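Local coordinates for protein copper-containing nitrite reductase (PDB 6HBE) that probably reduces nitrite to nitric oxide at a copper centre, with electrons taken from a cytochrome c, and works as a homotrimer, at residues T62-L67 against E100-A105; R168-G173 against G208-S213; D198-Y203 against I251-P256; V394-G399 against E423-C428. All blocks are in the same frame, centred on the assembly; numbering follows the deposited sequence.

In the fold
From the N terminus, contact 1 comes first. It closes a loop of 32 residues and pairs two strands in the first cupredoxin domain. Contact 2 opens next, at helix 167-172, and joins it to the turn that follows strand 199-208. Contact 3 opens before contact 2 has closed. Their segments alternate along the chain, because strand 199-208 starts in contact 3 and runs into the turn of contact 2. Contact 3 pairs that strand with strand 248-254 in the second cupredoxin domain. Contact 4 closes a 23-residue loop in the C-terminal domain that includes strand 413-417 of the other sheet. The centres of contacts 3 and 4 lie about 55 Å apart, on opposite sides of the chain's centre.

Contact 1: T62-L67 against E100-A105; sequences TVHITL and EFSFTA
Glu-100 bends back at chi2 (-69°) toward Thr-66, and the two side chains run side by side. Thr-66 OG1 donates to Glu-100 OE1 over 2.6 Å, on the syn side of the carboxylate. A water also bridges OE1 to the carbonyl O of Ile-65. With an alanine at Thr-66 the hydroxyl is gone: Glu-100 OE1 would probably lose this strand partner and turn more freely, and His-23 NE2 would lose its partner. Phe-101 makes the next pair. Its O takes a straight bond from Ile-65 N at 2.7 Å, and its N returns one to Ile-65 O. Ser-102 lies on the same face as Glu-100. Its OG meets His-64 ND1 at 2.6 Å, near the plane of the imidazole. Glu-21 holds the other ring nitrogen. Phe-103 exchanges two backbone bonds with Val-63. Its CG sits between the backbone N and the carbonyl carbon (chi1 64°), which brings the ring back beside Val-63. Val-63 CB lies over one ring face, 4.0 Å from the centroid, as a CH-pi contact. Ala-105 CB adds a looser touch on Val-63 CG2. This antiparallel pairing lies at one edge of a cupredoxin sheet, with a polar face and an apolar face.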
# COMPACT_ATOMS: atom_id res chain seq x y z
N THR C 62 -12.38 -20.24 -31.28
CA THR C 62 -13.31 -20.80 -30.31
C THR C 62 -12.51 -21.53 -29.25
O THR C 62 -11.70 -22.42 -29.55
CB THR C 62 -14.34 -21.74 -30.97
OG1 THR C 62 -15.09 -21.00 -31.95
CG2 THR C 62 -15.28 -22.31 -29.97
N VAL C 63 -12.73 -21.16 -27.99
CA VAL C 63 -11.95 -21.70 -26.88
C VAL C 63 -12.86 -22.61 -26.07
O VAL C 63 -13.88 -22.15 -25.54
CB VAL C 63 -11.41 -20.57 -25.97
CG1 VAL C 63 -10.58 -21.13 -24.83
CG2 VAL C 63 -10.62 -19.55 -26.79
N HIS C 64 -12.49 -23.89 -25.96
CA HIS C 64 -13.22 -24.85 -25.14
C HIS C 64 -12.38 -25.05 -23.90
O HIS C 64 -11.20 -25.37 -24.02
CB HIS C 64 -13.40 -26.23 -25.85
CG HIS C 64 -14.14 -26.17 -27.16
ND1 HIS C 64 -15.50 -25.97 -27.24
CD2 HIS C 64 -13.70 -26.32 -28.43
CE1 HIS C 64 -15.87 -25.97 -28.51
NE2 HIS C 64 -14.80 -26.19 -29.25
N ILE C 65 -12.99 -24.89 -22.72
CA ILE C 65 -12.36 -25.19 -21.44
C ILE C 65 -13.01 -26.42 -20.79
O ILE C 65 -14.25 -26.52 -20.75
CB ILE C 65 -12.53 -24.00 -20.43
CG1 ILE C 65 -11.94 -22.70 -20.98
CG2 ILE C 65 -11.97 -24.37 -19.05
CD1 ILE C 65 -10.45 -22.72 -21.22
N THR C 66 -12.19 -27.32 -20.27
CA THR C 66 -12.66 -28.40 -19.42
C THR C 66 -12.08 -28.13 -18.06
O THR C 66 -10.88 -28.06 -17.94
CB THR C 66 -12.19 -29.79 -19.93
OG1 THR C 66 -12.84 -30.07 -21.17
CG2 THR C 66 -12.54 -30.88 -18.95
N LEU C 67 -12.93 -27.92 -17.06
CA LEU C 67 -12.48 -27.70 -15.71
C LEU C 67 -12.82 -28.87 -14.83
O LEU C 67 -14.00 -29.23 -14.73
CB LEU C 67 -13.15 -26.43 -15.17
CG LEU C 67 -12.96 -26.11 -13.67
CD1 LEU C 67 -11.51 -25.77 -13.37
CD2 LEU C 67 -13.88 -24.96 -13.28
N GLU C 100 -17.81 -28.06 -18.68
CA GLU C 100 -17.36 -27.82 -20.04
C GLU C 100 -17.93 -26.47 -20.41
O GLU C 100 -19.11 -26.24 -20.15
CB GLU C 100 -17.95 -28.88 -21.00
CG GLU C 100 -17.63 -30.33 -20.63
CD GLU C 100 -16.16 -30.69 -20.83
OE1 GLU C 100 -15.46 -29.94 -21.54
OE2 GLU C 100 -15.70 -31.70 -20.25
N PHE C 101 -17.12 -25.58 -21.00
CA PHE C 101 -17.54 -24.24 -21.41
C PHE C 101 -16.79 -23.76 -22.66
O PHE C 101 -15.57 -23.95 -22.78
CB PHE C 101 -17.34 -23.29 -20.22
CG PHE C 101 -17.69 -21.84 -20.49
CD1 PHE C 101 -19.02 -21.42 -20.51
CD2 PHE C 101 -16.69 -20.90 -20.69
CE1 PHE C 101 -19.35 -20.10 -20.74
CE2 PHE C 101 -17.02 -19.56 -20.93
CZ PHE C 101 -18.35 -19.16 -20.95
N SER C 102 -17.49 -23.14 -23.59
CA SER C 102 -16.86 -22.53 -24.76
C SER C 102 -17.21 -21.06 -24.89
O SER C 102 -18.32 -20.67 -24.53
CB SER C 102 -17.31 -23.26 -26.03
OG SER C 102 -17.24 -24.66 -25.82
N PHE C 103 -16.28 -20.28 -25.43
CA PHE C 103 -16.47 -18.86 -25.77
C PHE C 103 -15.61 -18.51 -26.96
O PHE C 103 -14.67 -19.22 -27.25
CB PHE C 103 -16.15 -17.93 -24.57
CG PHE C 103 -14.72 -17.97 -24.11
CD1 PHE C 103 -14.27 -18.96 -23.26
CD2 PHE C 103 -13.81 -17.00 -24.55
CE1 PHE C 103 -12.93 -19.00 -22.84
CE2 PHE C 103 -12.48 -17.02 -24.13
CZ PHE C 103 -12.04 -18.02 -23.28
N THR C 104 -15.94 -17.43 -27.66
CA THR C 104 -15.10 -16.90 -28.71
C THR C 104 -14.18 -15.80 -28.16
O THR C 104 -14.64 -14.94 -27.41
CB THR C 104 -15.96 -16.34 -29.86
OG1 THR C 104 -16.82 -17.38 -30.33
CG2 THR C 104 -15.11 -15.90 -31.03
N ALA C 105 -12.89 -15.84 -28.54
CA ALA C 105 -11.92 -14.81 -28.14
C ALA C 105 -12.05 -13.60 -29.03
O ALA C 105 -11.31 -13.45 -30.01
CB ALA C 105 -10.51 -15.39 -28.18
O HOH W 1 -15.10 -27.84 -23.46

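Contact 2: R168-G173 against G208-S213; sequences RDFYDG and GPNLTS
Asn-210 reaches across to the last turn of helix 167-172 and bonds to Phe-170 O. The helix ends in a Schellman motif, with Gly-173 at positive phi. The facing segment 208-213 is an irregular turn between two strands, and a cis peptide bond precedes Pro-209. Asn-210 CG lies anti to its own carbonyl carbon (chi1 -78°), and this directs the amide at the helix end. ND2 donates to Phe-170 O over 3.0 Å. It comes in on a lone pair in the carbonyl plane, but the bond is bent. The same carbonyl receives a weak bond from Gly-173 N. Tyr-164 OH also bonds to ND2.

Phe-170 swings its ring out with CG opposite the backbone N (chi1 179°). Its CD1 comes 3.5 Å from Asn-210 ND2, and the ring and amide planes are only 26° apart. Pro-209 CB meets the ring at its edge, 4.1 Å from CE1. Tyr-164 packs edge-to-face with the same ring. On the helix, Arg-168 curls back by its chi2 and chi3 bends and grips Asp-172 side-on. NE goes to OD2 and NH2 to OD1, in a salt bridge that spans one turn.

The second subunit lies against this region. Its Phe-269 packs on Pro-209, and its Lys-274 bonds to Tyr-171 O. The contact therefore sits at a trimer interface. Leu-211 adds a last van der Waals touch across the two segments: its CD2 methyl rests 3.9 Å from the carbonyl O of Gly-173.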
# COMPACT_ATOMS: atom_id res chain seq x y z
N ARG C 168 -4.37 -12.24 7.90
CA ARG C 168 -4.14 -10.94 8.52
C ARG C 168 -3.21 -10.08 7.64
O ARG C 168 -3.51 -8.92 7.39
CB ARG C 168 -3.48 -11.13 9.90
CG ARG C 168 -3.14 -9.87 10.69
CD ARG C 168 -4.33 -9.10 11.22
NE ARG C 168 -4.91 -8.16 10.24
CZ ARG C 168 -6.15 -7.69 10.23
NH1 ARG C 168 -7.08 -8.11 11.11
NH2 ARG C 168 -6.51 -6.79 9.30
N ASP C 169 -2.11 -10.66 7.18
CA ASP C 169 -1.15 -9.94 6.30
C ASP C 169 -1.80 -9.66 4.94
O ASP C 169 -1.55 -8.59 4.36
CB ASP C 169 0.13 -10.73 6.09
CG ASP C 169 1.05 -10.73 7.30
OD1 ASP C 169 0.79 -9.95 8.24
OD2 ASP C 169 2.05 -11.47 7.28
N PHE C 170 -2.64 -10.58 4.45
CA PHE C 170 -3.37 -10.34 3.19
C PHE C 170 -4.29 -9.09 3.27
O PHE C 170 -4.30 -8.24 2.35
CB PHE C 170 -4.15 -11.57 2.74
CG PHE C 170 -4.93 -11.34 1.45
CD1 PHE C 170 -4.26 -11.12 0.25
CD2 PHE C 170 -6.31 -11.32 1.47
CE1 PHE C 170 -4.99 -10.87 -0.93
CE2 PHE C 170 -7.04 -11.04 0.30
CZ PHE C 170 -6.36 -10.83 -0.89
N TYR C 171 -5.09 -8.99 4.33
CA TYR C 171 -5.93 -7.78 4.58
C TYR C 171 -5.08 -6.50 4.64
O TYR C 171 -5.43 -5.48 4.07
CB TYR C 171 -6.76 -7.93 5.87
CG TYR C 171 -8.15 -8.48 5.69
CD1 TYR C 171 -8.37 -9.72 5.14
CD2 TYR C 171 -9.25 -7.77 6.17
CE1 TYR C 171 -9.65 -10.23 4.99
CE2 TYR C 171 -10.54 -8.26 6.04
CZ TYR C 171 -10.74 -9.50 5.44
OH TYR C 171 -12.02 -9.97 5.29
N ASP C 172 -3.95 -6.58 5.31
CA ASP C 172 -3.04 -5.45 5.49
C ASP C 172 -2.11 -5.10 4.29
O ASP C 172 -1.36 -4.11 4.36
CB ASP C 172 -2.18 -5.73 6.76
CG ASP C 172 -3.02 -5.82 8.05
OD1 ASP C 172 -4.17 -5.40 8.06
OD2 ASP C 172 -2.51 -6.34 9.08
N GLY C 173 -2.14 -5.88 3.22
CA GLY C 173 -1.26 -5.68 2.05
C GLY C 173 0.20 -5.94 2.31
O GLY C 173 1.07 -5.33 1.66
N GLY C 208 -1.16 -9.42 -8.89
CA GLY C 208 -1.31 -8.90 -7.53
C GLY C 208 -1.22 -10.04 -6.50
O GLY C 208 -0.25 -10.81 -6.53
N PRO C 209 -2.22 -10.21 -5.62
CA PRO C 209 -3.52 -9.57 -5.71
C PRO C 209 -3.70 -8.18 -5.09
O PRO C 209 -4.80 -7.58 -5.28
CB PRO C 209 -4.46 -10.58 -5.00
CG PRO C 209 -3.69 -11.83 -4.93
CD PRO C 209 -2.29 -11.34 -4.67
N ASN C 210 -2.71 -7.67 -4.35
CA ASN C 210 -2.81 -6.33 -3.71
C ASN C 210 -1.94 -5.19 -4.27
O ASN C 210 -2.36 -4.04 -4.22
CB ASN C 210 -2.44 -6.46 -2.21
CG ASN C 210 -3.56 -7.05 -1.38
OD1 ASN C 210 -4.74 -6.78 -1.62
ND2 ASN C 210 -3.20 -7.82 -0.38
N LEU C 211 -0.74 -5.50 -4.77
CA LEU C 211 0.29 -4.46 -5.01
C LEU C 211 0.43 -4.07 -6.49
O LEU C 211 0.18 -4.90 -7.39
CB LEU C 211 1.63 -4.87 -4.43
CG LEU C 211 1.55 -5.30 -2.98
CD1 LEU C 211 2.84 -5.87 -2.53
CD2 LEU C 211 1.05 -4.16 -2.05
N THR C 212 0.81 -2.82 -6.72
CA THR C 212 1.00 -2.29 -8.08
C THR C 212 2.46 -2.58 -8.48
O THR C 212 3.33 -2.73 -7.60
CB THR C 212 0.65 -0.78 -8.07
OG1 THR C 212 -0.77 -0.64 -7.82
CG2 THR C 212 1.04 -0.04 -9.37
N SER C 213 2.71 -2.64 -9.78
CA SER C 213 4.04 -2.92 -10.37
C SER C 213 4.40 -1.81 -11.35
O SER C 213 3.52 -1.24 -12.00
CB SER C 213 4.02 -4.26 -11.11
OG SER C 213 5.30 -4.62 -11.64

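Contact 3: D198-Y203 against I251-P256; sequences DYLRIY and IEWRVP
Tyr-199 OH donates to Glu-252 OE2 over 2.6 Å. It meets the oxygen on the anti side, and the ring and carboxylate planes are 66° apart. Arg-201 NH1 donates to the same hydroxyl at 2.9 Å. Its NE and NH2 both point in plane at Tyr-203 OH, in a side-on grip. The bend at chi3 (78°) turns the guanidinium into this position. NH1 stays 4.2 Å from Glu-252 OE2, too far for a salt bridge, and instead pairs with Glu-145. A leucine in place of Arg-201 would probably cost both tyrosine hydroxyls this donor and leave Glu-145 without its mate.

Backbone bonds join the strands in antiparallel register. Leu-200 and Trp-253 exchange two, as do Ile-202 and Ile-251. Val-255 N extends the series to Asp-198 O at 2.9 Å.

The other face is apolar. Leu-200 CD1 lies 4.1 Å from Trp-253 CE3 and 3.8 Å from Val-255 CG2. Ile-202 and Ile-251 meet through their CB atoms. Trp-253 NE1 leaves this packing to bond to Asn-83 of the third subunit.

These two strands are neighbours in one sheet of the second cupredoxin domain. The buried arginine, tyrosines and glutamate bond among themselves and to residues around them: Glu-252 OE1 is bonded to Tyr-226 OH and Met-144 N, and Tyr-203 OH also meets Glu-137. The positive charge of Arg-201 is likely to favour a charged Glu-252.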
# COMPACT_ATOMS: atom_id res chain seq x y z
N ASP C 198 18.53 -8.33 -30.75
CA ASP C 198 17.26 -9.12 -30.79
C ASP C 198 16.01 -8.23 -30.64
O ASP C 198 15.98 -7.30 -29.79
CB ASP C 198 17.19 -10.13 -29.62
CG ASP C 198 17.84 -11.44 -29.91
OD1 ASP C 198 18.18 -11.75 -31.08
OD2 ASP C 198 18.02 -12.19 -28.91
N TYR C 199 14.99 -8.54 -31.44
CA TYR C 199 13.64 -8.02 -31.22
C TYR C 199 12.92 -8.91 -30.19
O TYR C 199 12.57 -10.06 -30.48
CB TYR C 199 12.89 -7.93 -32.56
CG TYR C 199 11.37 -7.83 -32.54
CD1 TYR C 199 10.66 -7.25 -31.45
CD2 TYR C 199 10.62 -8.26 -33.65
CE1 TYR C 199 9.28 -7.18 -31.46
CE2 TYR C 199 9.23 -8.18 -33.66
CZ TYR C 199 8.56 -7.62 -32.57
OH TYR C 199 7.18 -7.56 -32.61
N LEU C 200 12.73 -8.37 -28.97
CA LEU C 200 11.98 -9.07 -27.92
C LEU C 200 10.53 -8.60 -27.85
O LEU C 200 10.26 -7.41 -27.99
CB LEU C 200 12.64 -8.86 -26.54
CG LEU C 200 14.11 -9.25 -26.40
CD1 LEU C 200 14.56 -9.10 -24.95
CD2 LEU C 200 14.44 -10.67 -26.86
N ARG C 201 9.60 -9.53 -27.61
CA ARG C 201 8.21 -9.17 -27.26
C ARG C 201 7.86 -9.79 -25.89
O ARG C 201 7.97 -11.00 -25.70
CB ARG C 201 7.19 -9.54 -28.35
CG ARG C 201 5.81 -8.87 -28.18
CD ARG C 201 5.13 -8.64 -29.53
NE ARG C 201 4.54 -9.87 -30.07
CZ ARG C 201 4.49 -10.24 -31.36
NH1 ARG C 201 5.03 -9.51 -32.34
NH2 ARG C 201 3.88 -11.38 -31.67
N ILE C 202 7.46 -8.94 -24.92
CA ILE C 202 7.24 -9.33 -23.52
C ILE C 202 5.72 -9.25 -23.30
O ILE C 202 5.08 -8.26 -23.67
CB ILE C 202 8.00 -8.40 -22.54
CG1 ILE C 202 9.51 -8.44 -22.81
CG2 ILE C 202 7.73 -8.80 -21.07
CD1 ILE C 202 10.28 -7.29 -22.19
N TYR C 203 5.15 -10.31 -22.75
CA TYR C 203 3.73 -10.39 -22.39
C TYR C 203 3.72 -10.38 -20.86
O TYR C 203 4.14 -11.37 -20.24
CB TYR C 203 3.12 -11.67 -22.96
CG TYR C 203 3.12 -11.78 -24.49
CD1 TYR C 203 4.28 -12.15 -25.19
CD2 TYR C 203 1.96 -11.56 -25.23
CE1 TYR C 203 4.28 -12.28 -26.58
CE2 TYR C 203 1.94 -11.68 -26.63
CZ TYR C 203 3.12 -12.03 -27.30
OH TYR C 203 3.14 -12.16 -28.67
N ILE C 251 4.91 -5.48 -24.61
CA ILE C 251 6.03 -4.54 -24.77
C ILE C 251 6.93 -5.06 -25.93
O ILE C 251 7.27 -6.24 -25.96
CB ILE C 251 6.81 -4.47 -23.45
CG1 ILE C 251 5.94 -3.83 -22.34
CG2 ILE C 251 8.14 -3.72 -23.60
CD1 ILE C 251 6.43 -4.19 -20.93
N GLU C 252 7.29 -4.17 -26.86
CA GLU C 252 8.27 -4.44 -27.92
C GLU C 252 9.54 -3.60 -27.66
O GLU C 252 9.44 -2.39 -27.46
CB GLU C 252 7.66 -4.08 -29.28
CG GLU C 252 6.47 -4.93 -29.67
CD GLU C 252 5.93 -4.55 -31.06
OE1 GLU C 252 5.56 -3.39 -31.28
OE2 GLU C 252 5.88 -5.43 -31.94
N TRP C 253 10.71 -4.24 -27.65
CA TRP C 253 11.97 -3.59 -27.38
C TRP C 253 13.08 -4.37 -28.10
O TRP C 253 13.09 -5.60 -28.08
CB TRP C 253 12.23 -3.57 -25.83
CG TRP C 253 13.59 -3.03 -25.36
CD1 TRP C 253 14.08 -1.76 -25.50
CD2 TRP C 253 14.58 -3.75 -24.61
NE1 TRP C 253 15.33 -1.66 -24.94
CE2 TRP C 253 15.66 -2.87 -24.39
CE3 TRP C 253 14.69 -5.08 -24.18
CZ2 TRP C 253 16.81 -3.26 -23.69
CZ3 TRP C 253 15.84 -5.45 -23.48
CH2 TRP C 253 16.88 -4.55 -23.26
N ARG C 254 14.02 -3.65 -28.71
CA ARG C 254 15.26 -4.25 -29.23
C ARG C 254 16.37 -4.17 -28.22
O ARG C 254 16.59 -3.11 -27.62
CB ARG C 254 15.69 -3.59 -30.53
CG ARG C 254 14.79 -4.02 -31.67
CD ARG C 254 14.92 -3.15 -32.90
NE ARG C 254 14.38 -1.81 -32.69
CZ ARG C 254 14.04 -0.97 -33.67
NH1 ARG C 254 14.18 -1.32 -34.95
NH2 ARG C 254 13.57 0.23 -33.38
N VAL C 255 17.08 -5.27 -28.04
CA VAL C 255 18.24 -5.31 -27.15
C VAL C 255 19.29 -4.40 -27.84
O VAL C 255 19.60 -4.61 -29.03
CB VAL C 255 18.80 -6.73 -26.96
CG1 VAL C 255 19.98 -6.72 -26.01
CG2 VAL C 255 17.76 -7.71 -26.40
N PRO C 256 19.81 -3.37 -27.12
CA PRO C 256 20.88 -2.52 -27.65
C PRO C 256 22.11 -3.32 -28.11
O PRO C 256 22.32 -4.46 -27.70
CB PRO C 256 21.23 -1.60 -26.46
CG PRO C 256 19.96 -1.53 -25.66
CD PRO C 256 19.36 -2.89 -25.79

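Contact 4: V394-G399 against E423-C428; sequences VIDVQG and EYVYIC. With CU (copper (II) ion), chain L.
Val-425 O is shared by two backbone donors of the facing strand. Ile-395 N gives it a bond of 3.0 Å, and Asp-396 N a weak one of 3.4 Å. Val-425 N returns a bond to Asp-396 O. Further along, Gln-398 N donates to Glu-423 O, and Glu-423 N donates back to Gln-398 O.

Two residues, Ile-395 and Asp-396, thus face the single Val-425. This is a classic beta bulge, and the register shifts by one there. The strands are the edge strand 393-398 and strand 422-427 of a cupredoxin sheet, in a domain of the plastocyanin/azurin family.

Apolar contacts lie on both faces. Val-394 CG2 touches Tyr-424 CB at 4.0 Å, and Val-394 CG1 lies near the plane of the ring, at its edge. Asp-396 CB packs on Val-425 CB at 3.8 Å. Ile-395 and Ile-427 cross at about a right angle, with Ile-395 CD1 3.8 Å from Ile-427 CG2. Both carry CG1 between the backbone N and the carbonyl carbon (chi1 58° and 63°), and in this setting the branches interlock: Ile-395 CG2 also reaches Ile-427 CG1.

Among polar side chains, Tyr-424 OH passes close to Gly-399 and bonds to Glu-401 N. Glu-423 OE1 forms a salt bridge with Arg-439.

Metal binding follows directly on the strand. Cys-428 SG lies opposite its backbone N (chi1 175°) and binds copper at 2.3 Å. His-390, His-431 and Met-434 complete the site.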
# COMPACT_ATOMS: atom_id res chain seq x y z
N VAL C 394 -12.58 -28.12 17.71
CA VAL C 394 -11.39 -28.90 18.05
C VAL C 394 -11.45 -30.27 17.35
O VAL C 394 -12.50 -30.94 17.36
CB VAL C 394 -11.24 -29.07 19.56
CG1 VAL C 394 -10.09 -30.03 19.90
CG2 VAL C 394 -10.98 -27.73 20.21
N ILE C 395 -10.33 -30.67 16.74
CA ILE C 395 -10.21 -31.99 16.10
C ILE C 395 -9.03 -32.85 16.61
O ILE C 395 -8.85 -33.97 16.12
CB ILE C 395 -10.18 -31.89 14.56
CG1 ILE C 395 -9.01 -31.00 14.07
CG2 ILE C 395 -11.51 -31.36 14.05
CD1 ILE C 395 -8.33 -31.52 12.83
N ASP C 396 -8.26 -32.34 17.58
CA ASP C 396 -7.15 -33.06 18.21
C ASP C 396 -7.17 -32.62 19.68
O ASP C 396 -6.84 -31.47 20.00
CB ASP C 396 -5.80 -32.73 17.54
CG ASP C 396 -4.60 -33.53 18.11
OD1 ASP C 396 -4.61 -33.94 19.29
OD2 ASP C 396 -3.61 -33.71 17.38
N VAL C 397 -7.56 -33.55 20.55
CA VAL C 397 -7.91 -33.26 21.93
C VAL C 397 -6.77 -33.76 22.81
O VAL C 397 -6.54 -34.97 22.86
CB VAL C 397 -9.23 -33.98 22.32
CG1 VAL C 397 -9.70 -33.57 23.71
CG2 VAL C 397 -10.31 -33.70 21.28
N GLN C 398 -6.06 -32.83 23.46
CA GLN C 398 -5.02 -33.17 24.46
C GLN C 398 -5.22 -32.34 25.73
O GLN C 398 -4.31 -31.73 26.27
CB GLN C 398 -3.60 -33.04 23.89
CG GLN C 398 -3.19 -34.27 23.08
CD GLN C 398 -2.09 -34.00 22.07
OE1 GLN C 398 -2.21 -33.09 21.25
NE2 GLN C 398 -1.03 -34.82 22.09
N GLY C 399 -6.45 -32.38 26.21
CA GLY C 399 -6.85 -31.65 27.39
C GLY C 399 -8.32 -31.88 27.66
O GLY C 399 -9.02 -32.46 26.83
N GLU C 423 -3.70 -28.86 25.56
CA GLU C 423 -3.59 -28.29 24.21
C GLU C 423 -4.58 -28.88 23.23
O GLU C 423 -5.09 -30.01 23.41
CB GLU C 423 -2.15 -28.37 23.68
CG GLU C 423 -1.40 -29.66 23.91
CD GLU C 423 0.04 -29.56 23.40
OE1 GLU C 423 0.26 -28.99 22.31
OE2 GLU C 423 0.95 -30.06 24.09
N TYR C 424 -4.87 -28.08 22.19
CA TYR C 424 -5.95 -28.33 21.25
C TYR C 424 -5.57 -27.83 19.86
O TYR C 424 -5.09 -26.69 19.74
CB TYR C 424 -7.23 -27.61 21.70
CG TYR C 424 -7.56 -27.84 23.16
CD1 TYR C 424 -8.28 -28.97 23.56
CD2 TYR C 424 -7.12 -26.96 24.15
CE1 TYR C 424 -8.56 -29.21 24.90
CE2 TYR C 424 -7.40 -27.18 25.50
CZ TYR C 424 -8.12 -28.32 25.86
OH TYR C 424 -8.41 -28.57 27.19
N VAL C 425 -5.78 -28.65 18.83
CA VAL C 425 -5.72 -28.20 17.45
C VAL C 425 -7.16 -28.06 17.00
O VAL C 425 -7.95 -28.98 17.20
CB VAL C 425 -4.98 -29.21 16.53
CG1 VAL C 425 -4.82 -28.66 15.12
CG2 VAL C 425 -3.63 -29.58 17.12
N TYR C 426 -7.51 -26.91 16.40
CA TYR C 426 -8.87 -26.66 15.92
C TYR C 426 -8.86 -26.25 14.45
O TYR C 426 -7.85 -25.77 13.93
CB TYR C 426 -9.60 -25.63 16.80
CG TYR C 426 -8.98 -24.23 16.82
CD1 TYR C 426 -7.93 -23.92 17.67
CD2 TYR C 426 -9.45 -23.23 15.97
CE1 TYR C 426 -7.35 -22.65 17.67
CE2 TYR C 426 -8.87 -21.96 15.96
CZ TYR C 426 -7.82 -21.66 16.79
OH TYR C 426 -7.23 -20.39 16.82
N ILE C 427 -9.99 -26.49 13.78
CA ILE C 427 -10.23 -26.06 12.40
C ILE C 427 -11.52 -25.28 12.31
O ILE C 427 -12.29 -25.21 13.27
CB ILE C 427 -10.26 -27.26 11.38
CG1 ILE C 427 -11.42 -28.23 11.65
CG2 ILE C 427 -8.94 -28.01 11.38
CD1 ILE C 427 -11.56 -29.35 10.65
N CYS C 428 -11.77 -24.71 11.14
CA CYS C 428 -13.12 -24.29 10.77
C CYS C 428 -13.83 -25.42 10.02
O CYS C 428 -13.27 -25.99 9.07
CB CYS C 428 -13.05 -23.04 9.91
SG CYS C 428 -14.62 -22.50 9.29
CU CU L . -14.13 -20.83 7.82